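Local coordinates for Plm1 (Streptomyces sp. HK803, PDB 4HXY), which is the ketoreductase domain of the first polyketide synthase module in phoslactomycin biosynthesis and probably reduces the beta-keto group of the growing chain with NADPH, at residues 20-25 with 144-148; 27-33 with 57-63. One frame throughout, in Å; residues are numbered along the deposited sequence.

Contact 1. Residues 20-25 with 144-148; sequences TADRVP and AGTLT
V24 makes the largest share of the packing with which the loop 20-25 lies against the last turn of helix 137-148. Its two methyls divide the work. CG1, anti to the backbone N at chi1 -178°, reaches T148 CG2 at 3.9 Å and L147 CB slightly farther off, whereas CG2 rests on A144, 3.7 Å from its CA. A21 adds a second apolar point upstream, its CB meeting A144 CB at 4.0 Å. At the downstream end P25 CD presses on T148 CG2 at 3.5 Å, tighter than ordinary carbon-carbon contact, the proline ring and the threonine side chain crossing at about a right angle.

At T20 the backbones themselves pack: the bare CA of G145 lets T20 CA come to 3.9 Å from it.

Polar groups contribute proximity but no bond between the segments. A21 O faces the A144 methyl, 3.6 Å from CB, and this buried carbonyl has no polar partner in the model. R23 O lies against T148 CG2, while the guanidinium of R23 is directed elsewhere, its NH1 forming a salt bridge with D43. With chi1 of 56°, T148 OG1 sits between the backbone N and carbonyl carbon and lies 2.8 Å from A144 O, within hydrogen-bonding distance inside its own helix, and CG2 is turned to the loop.

L41 and F42 extend the apolar surroundings of V24, and the backbone of V24 is hydrogen-bonded to L41. With no hydrogen bond spanning the two segments, their association rests on shape and on methyl contacts: G145 permits the close backbone approach, and the A144 methyl packs between A21 and V24.

Contact 2. Residues 27-33 with 57-63; sequences NWLLLGE and PDGVLVG
L29 and L31 pair with V60 and V62 in neighbouring parallel strands, 28-32 and 59-63, of a Rossmann-like region consistent with the structural subdomain of polyketide ketoreductases. The strand axes approach to 4.7 Å and their directions differ by 20°. Backbone bonds alternate in direction: L29 N to G59 O (3.0 Å), L61 N to L29 O (2.9 Å), L31 N to L61 O, G63 N to L31 O and E33 N to G63 O.

At the W28 end of the pair, N27 and D58 hold each other twice. N27 N gives a short, straight bond to D58 OD2 (2.7 Å), reaching the anti side of the carboxylate, and D58 N returns one to N27 O.

W28 folds its indole over G59, whose CA stands 3.4 Å from the centroid of the six-membered ring and almost on its normal, a CH-pi contact. The bare CA of G59 lets the ring lie directly on it. CG beside the backbone N, chi1 -78°, carries the indole across to the partner strand, where L61 N lies near the ring plane at its edge.

On the face bearing L29, L31, V60 and V62, L31 CD1 touches V60 CG1 at 3.7 Å, and L29 and V60 run side by side. Helix 67-77 covers this face through A73 and V77. Strand 59-63 lies between strands 28-32 and 85-90, with the V60 backbone bonded to P84 and W86, while L46 bonds to the backbones of W28 and L30.

Along the chain the order is 20-25, 27-33, 57-63, 144-148, so contact 1 brackets contact 2 in sequence. Their centres lie 14 Å apart, on the same side of the chain's centre, and they touch where L147 O packs against W28 CZ2 at 4.0 Å. Shared neighbours tie them further: F42 meets V24, L147 and the W28 ring, W86 of strand 85-90 meets L147 and L61, and P25 O accepts a hydrogen bond from W28 NE1. Helix 137-148 and the loop 20-25 pack beside the W28 side chain. None of these residues is in the NADPH pocket, whose residues all lie between 194 and 370, so both contacts are structural packing away from the cofactor.

Contact 1. Residues 20-25 with 144-148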
# COMPACT_ATOMS: atom_id res chain seq x y z
N THR A 20 -13.83 -25.57 -9.65
CA THR A 20 -15.00 -24.72 -9.90
C THR A 20 -16.32 -25.46 -9.62
O THR A 20 -16.52 -26.60 -10.06
CB THR A 20 -14.98 -24.17 -11.35
OG1 THR A 20 -15.69 -25.06 -12.24
CG2 THR A 20 -13.53 -23.99 -11.85
N ALA A 21 -17.22 -24.79 -8.90
CA ALA A 21 -18.52 -25.35 -8.50
C ALA A 21 -19.66 -24.48 -9.01
O ALA A 21 -19.43 -23.39 -9.52
CB ALA A 21 -18.60 -25.46 -6.98
N ASP A 22 -20.89 -24.96 -8.88
CA ASP A 22 -22.07 -24.21 -9.34
C ASP A 22 -22.79 -23.45 -8.22
O ASP A 22 -23.60 -22.56 -8.48
CB ASP A 22 -23.07 -25.15 -10.04
CG ASP A 22 -23.84 -26.04 -9.07
OD1 ASP A 22 -23.19 -26.83 -8.34
OD2 ASP A 22 -25.09 -25.94 -9.04
N ARG A 23 -22.50 -23.83 -6.98
CA ARG A 23 -23.10 -23.20 -5.80
C ARG A 23 -22.16 -23.42 -4.63
O ARG A 23 -21.18 -24.16 -4.74
CB ARG A 23 -24.48 -23.80 -5.51
CG ARG A 23 -24.46 -25.31 -5.22
CD ARG A 23 -25.88 -25.88 -5.05
NE ARG A 23 -26.49 -25.45 -3.80
CZ ARG A 23 -26.23 -25.96 -2.60
NH1 ARG A 23 -26.83 -25.48 -1.51
NH2 ARG A 23 -25.35 -26.95 -2.46
N VAL A 24 -22.46 -22.77 -3.51
CA VAL A 24 -21.65 -22.91 -2.29
C VAL A 24 -22.57 -23.43 -1.20
O VAL A 24 -23.51 -22.76 -0.80
CB VAL A 24 -21.03 -21.56 -1.84
CG1 VAL A 24 -20.16 -21.77 -0.62
CG2 VAL A 24 -20.23 -20.93 -2.97
N PRO A 25 -22.31 -24.66 -0.72
CA PRO A 25 -23.23 -25.19 0.28
C PRO A 25 -23.01 -24.60 1.64
O PRO A 25 -21.89 -24.16 1.96
CB PRO A 25 -22.88 -26.68 0.30
CG PRO A 25 -21.44 -26.72 -0.02
CD PRO A 25 -21.21 -25.59 -1.00
N ALA A 144 -17.09 -19.90 -6.40
CA ALA A 144 -17.72 -20.99 -5.67
C ALA A 144 -16.74 -22.10 -5.38
O ALA A 144 -16.70 -22.62 -4.28
CB ALA A 144 -18.90 -21.51 -6.45
N GLY A 145 -15.93 -22.45 -6.37
CA GLY A 145 -14.87 -23.45 -6.18
C GLY A 145 -13.90 -23.05 -5.09
O GLY A 145 -13.48 -23.88 -4.29
N THR A 146 -13.56 -21.76 -5.04
CA THR A 146 -12.64 -21.25 -4.03
C THR A 146 -13.24 -21.36 -2.62
O THR A 146 -12.56 -21.79 -1.70
CB THR A 146 -12.25 -19.78 -4.37
OG1 THR A 146 -11.54 -19.77 -5.62
CG2 THR A 146 -11.37 -19.17 -3.29
N LEU A 147 -14.51 -20.98 -2.47
CA LEU A 147 -15.16 -20.99 -1.17
C LEU A 147 -15.49 -22.39 -0.67
O LEU A 147 -15.61 -22.61 0.53
CB LEU A 147 -16.43 -20.15 -1.19
CG LEU A 147 -16.25 -18.66 -1.48
CD1 LEU A 147 -17.61 -17.94 -1.44
CD2 LEU A 147 -15.26 -18.03 -0.50
N THR A 148 -15.66 -23.33 -1.60
CA THR A 148 -16.04 -24.69 -1.22
C THR A 148 -14.83 -25.57 -0.95
O THR A 148 -14.90 -26.50 -0.13
CB THR A 148 -16.90 -25.34 -2.31
OG1 THR A 148 -16.21 -25.31 -3.56
CG2 THR A 148 -18.20 -24.61 -2.44

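Contact 2. Residues 27-33 with 57-63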
# COMPACT_ATOMS: atom_id res chain seq x y z
N ASN A 27 -24.51 -22.60 5.47
CA ASN A 27 -25.17 -21.46 6.07
C ASN A 27 -24.16 -20.31 6.12
O ASN A 27 -23.35 -20.25 7.05
CB ASN A 27 -25.62 -21.86 7.47
CG ASN A 27 -26.43 -20.79 8.17
OD1 ASN A 27 -26.99 -19.88 7.55
ND2 ASN A 27 -26.52 -20.92 9.49
N TRP A 28 -24.19 -19.42 5.13
CA TRP A 28 -23.20 -18.36 5.02
C TRP A 28 -23.74 -17.02 5.47
O TRP A 28 -24.91 -16.73 5.29
CB TRP A 28 -22.61 -18.27 3.60
CG TRP A 28 -21.60 -19.34 3.34
CD1 TRP A 28 -21.82 -20.69 3.28
CD2 TRP A 28 -20.20 -19.15 3.10
NE1 TRP A 28 -20.64 -21.35 3.03
CE2 TRP A 28 -19.63 -20.43 2.93
CE3 TRP A 28 -19.36 -18.02 3.02
CZ2 TRP A 28 -18.28 -20.62 2.66
CZ3 TRP A 28 -18.03 -18.21 2.77
CH2 TRP A 28 -17.50 -19.50 2.60
N LEU A 29 -22.84 -16.21 6.01
CA LEU A 29 -23.15 -14.85 6.44
C LEU A 29 -22.56 -13.89 5.40
O LEU A 29 -21.39 -13.98 5.08
CB LEU A 29 -22.54 -14.58 7.80
CG LEU A 29 -22.54 -13.13 8.28
CD1 LEU A 29 -23.96 -12.67 8.54
CD2 LEU A 29 -21.70 -13.01 9.50
N LEU A 30 -23.38 -13.00 4.87
CA LEU A 30 -22.92 -12.08 3.84
C LEU A 30 -22.89 -10.70 4.44
O LEU A 30 -23.89 -10.24 4.97
CB LEU A 30 -23.87 -12.14 2.64
CG LEU A 30 -23.61 -13.21 1.58
CD1 LEU A 30 -22.98 -14.46 2.10
CD2 LEU A 30 -24.82 -13.47 0.73
N LEU A 31 -21.74 -10.04 4.35
CA LEU A 31 -21.54 -8.72 4.92
C LEU A 31 -21.04 -7.72 3.89
O LEU A 31 -20.54 -8.09 2.86
CB LEU A 31 -20.53 -8.77 6.08
CG LEU A 31 -20.91 -9.72 7.20
CD1 LEU A 31 -19.79 -9.82 8.19
CD2 LEU A 31 -22.16 -9.22 7.87
N GLY A 32 -21.24 -6.44 4.20
CA GLY A 32 -20.83 -5.38 3.29
C GLY A 32 -21.79 -5.34 2.13
O GLY A 32 -23.01 -5.39 2.32
N GLU A 33 -21.25 -5.28 0.92
CA GLU A 33 -22.08 -5.26 -0.27
C GLU A 33 -21.75 -6.46 -1.13
O GLU A 33 -20.79 -6.45 -1.90
CB GLU A 33 -21.85 -3.99 -1.07
CG GLU A 33 -22.83 -3.80 -2.21
CD GLU A 33 -22.86 -2.37 -2.74
OE1 GLU A 33 -22.18 -1.48 -2.15
OE2 GLU A 33 -23.55 -2.15 -3.76
N PRO A 57 -22.03 -19.40 11.46
CA PRO A 57 -22.13 -19.67 10.04
C PRO A 57 -20.95 -20.50 9.56
O PRO A 57 -19.87 -20.48 10.16
CB PRO A 57 -22.11 -18.27 9.39
CG PRO A 57 -21.59 -17.37 10.42
CD PRO A 57 -21.97 -17.95 11.75
N ASP A 58 -21.18 -21.23 8.47
CA ASP A 58 -20.16 -22.10 7.87
C ASP A 58 -19.06 -21.28 7.20
O ASP A 58 -17.95 -21.76 7.00
CB ASP A 58 -20.82 -23.05 6.86
CG ASP A 58 -21.81 -24.02 7.54
OD1 ASP A 58 -21.43 -24.54 8.60
OD2 ASP A 58 -22.94 -24.21 7.04
N GLY A 59 -19.40 -20.03 6.85
CA GLY A 59 -18.44 -19.11 6.25
C GLY A 59 -18.98 -17.69 6.26
O GLY A 59 -20.16 -17.47 6.50
N VAL A 60 -18.10 -16.72 6.01
CA VAL A 60 -18.47 -15.31 5.92
C VAL A 60 -17.94 -14.76 4.60
O VAL A 60 -16.78 -14.98 4.26
CB VAL A 60 -17.92 -14.48 7.10
CG1 VAL A 60 -18.34 -13.02 7.00
CG2 VAL A 60 -18.40 -15.09 8.46
N LEU A 61 -18.81 -14.11 3.82
CA LEU A 61 -18.37 -13.48 2.60
C LEU A 61 -18.61 -11.99 2.73
O LEU A 61 -19.72 -11.56 3.01
CB LEU A 61 -19.08 -14.05 1.37
CG LEU A 61 -18.62 -13.43 0.04
CD1 LEU A 61 -17.13 -13.75 -0.22
CD2 LEU A 61 -19.50 -13.88 -1.13
N VAL A 62 -17.52 -11.22 2.60
CA VAL A 62 -17.55 -9.79 2.74
C VAL A 62 -17.29 -9.13 1.41
O VAL A 62 -16.26 -9.37 0.78
CB VAL A 62 -16.45 -9.29 3.70
CG1 VAL A 62 -16.55 -7.78 3.88
CG2 VAL A 62 -16.52 -10.01 5.06
N GLY A 63 -18.19 -8.26 1.00
CA GLY A 63 -18.01 -7.49 -0.21
C GLY A 63 -17.57 -6.09 0.16
O GLY A 63 -18.35 -5.37 0.80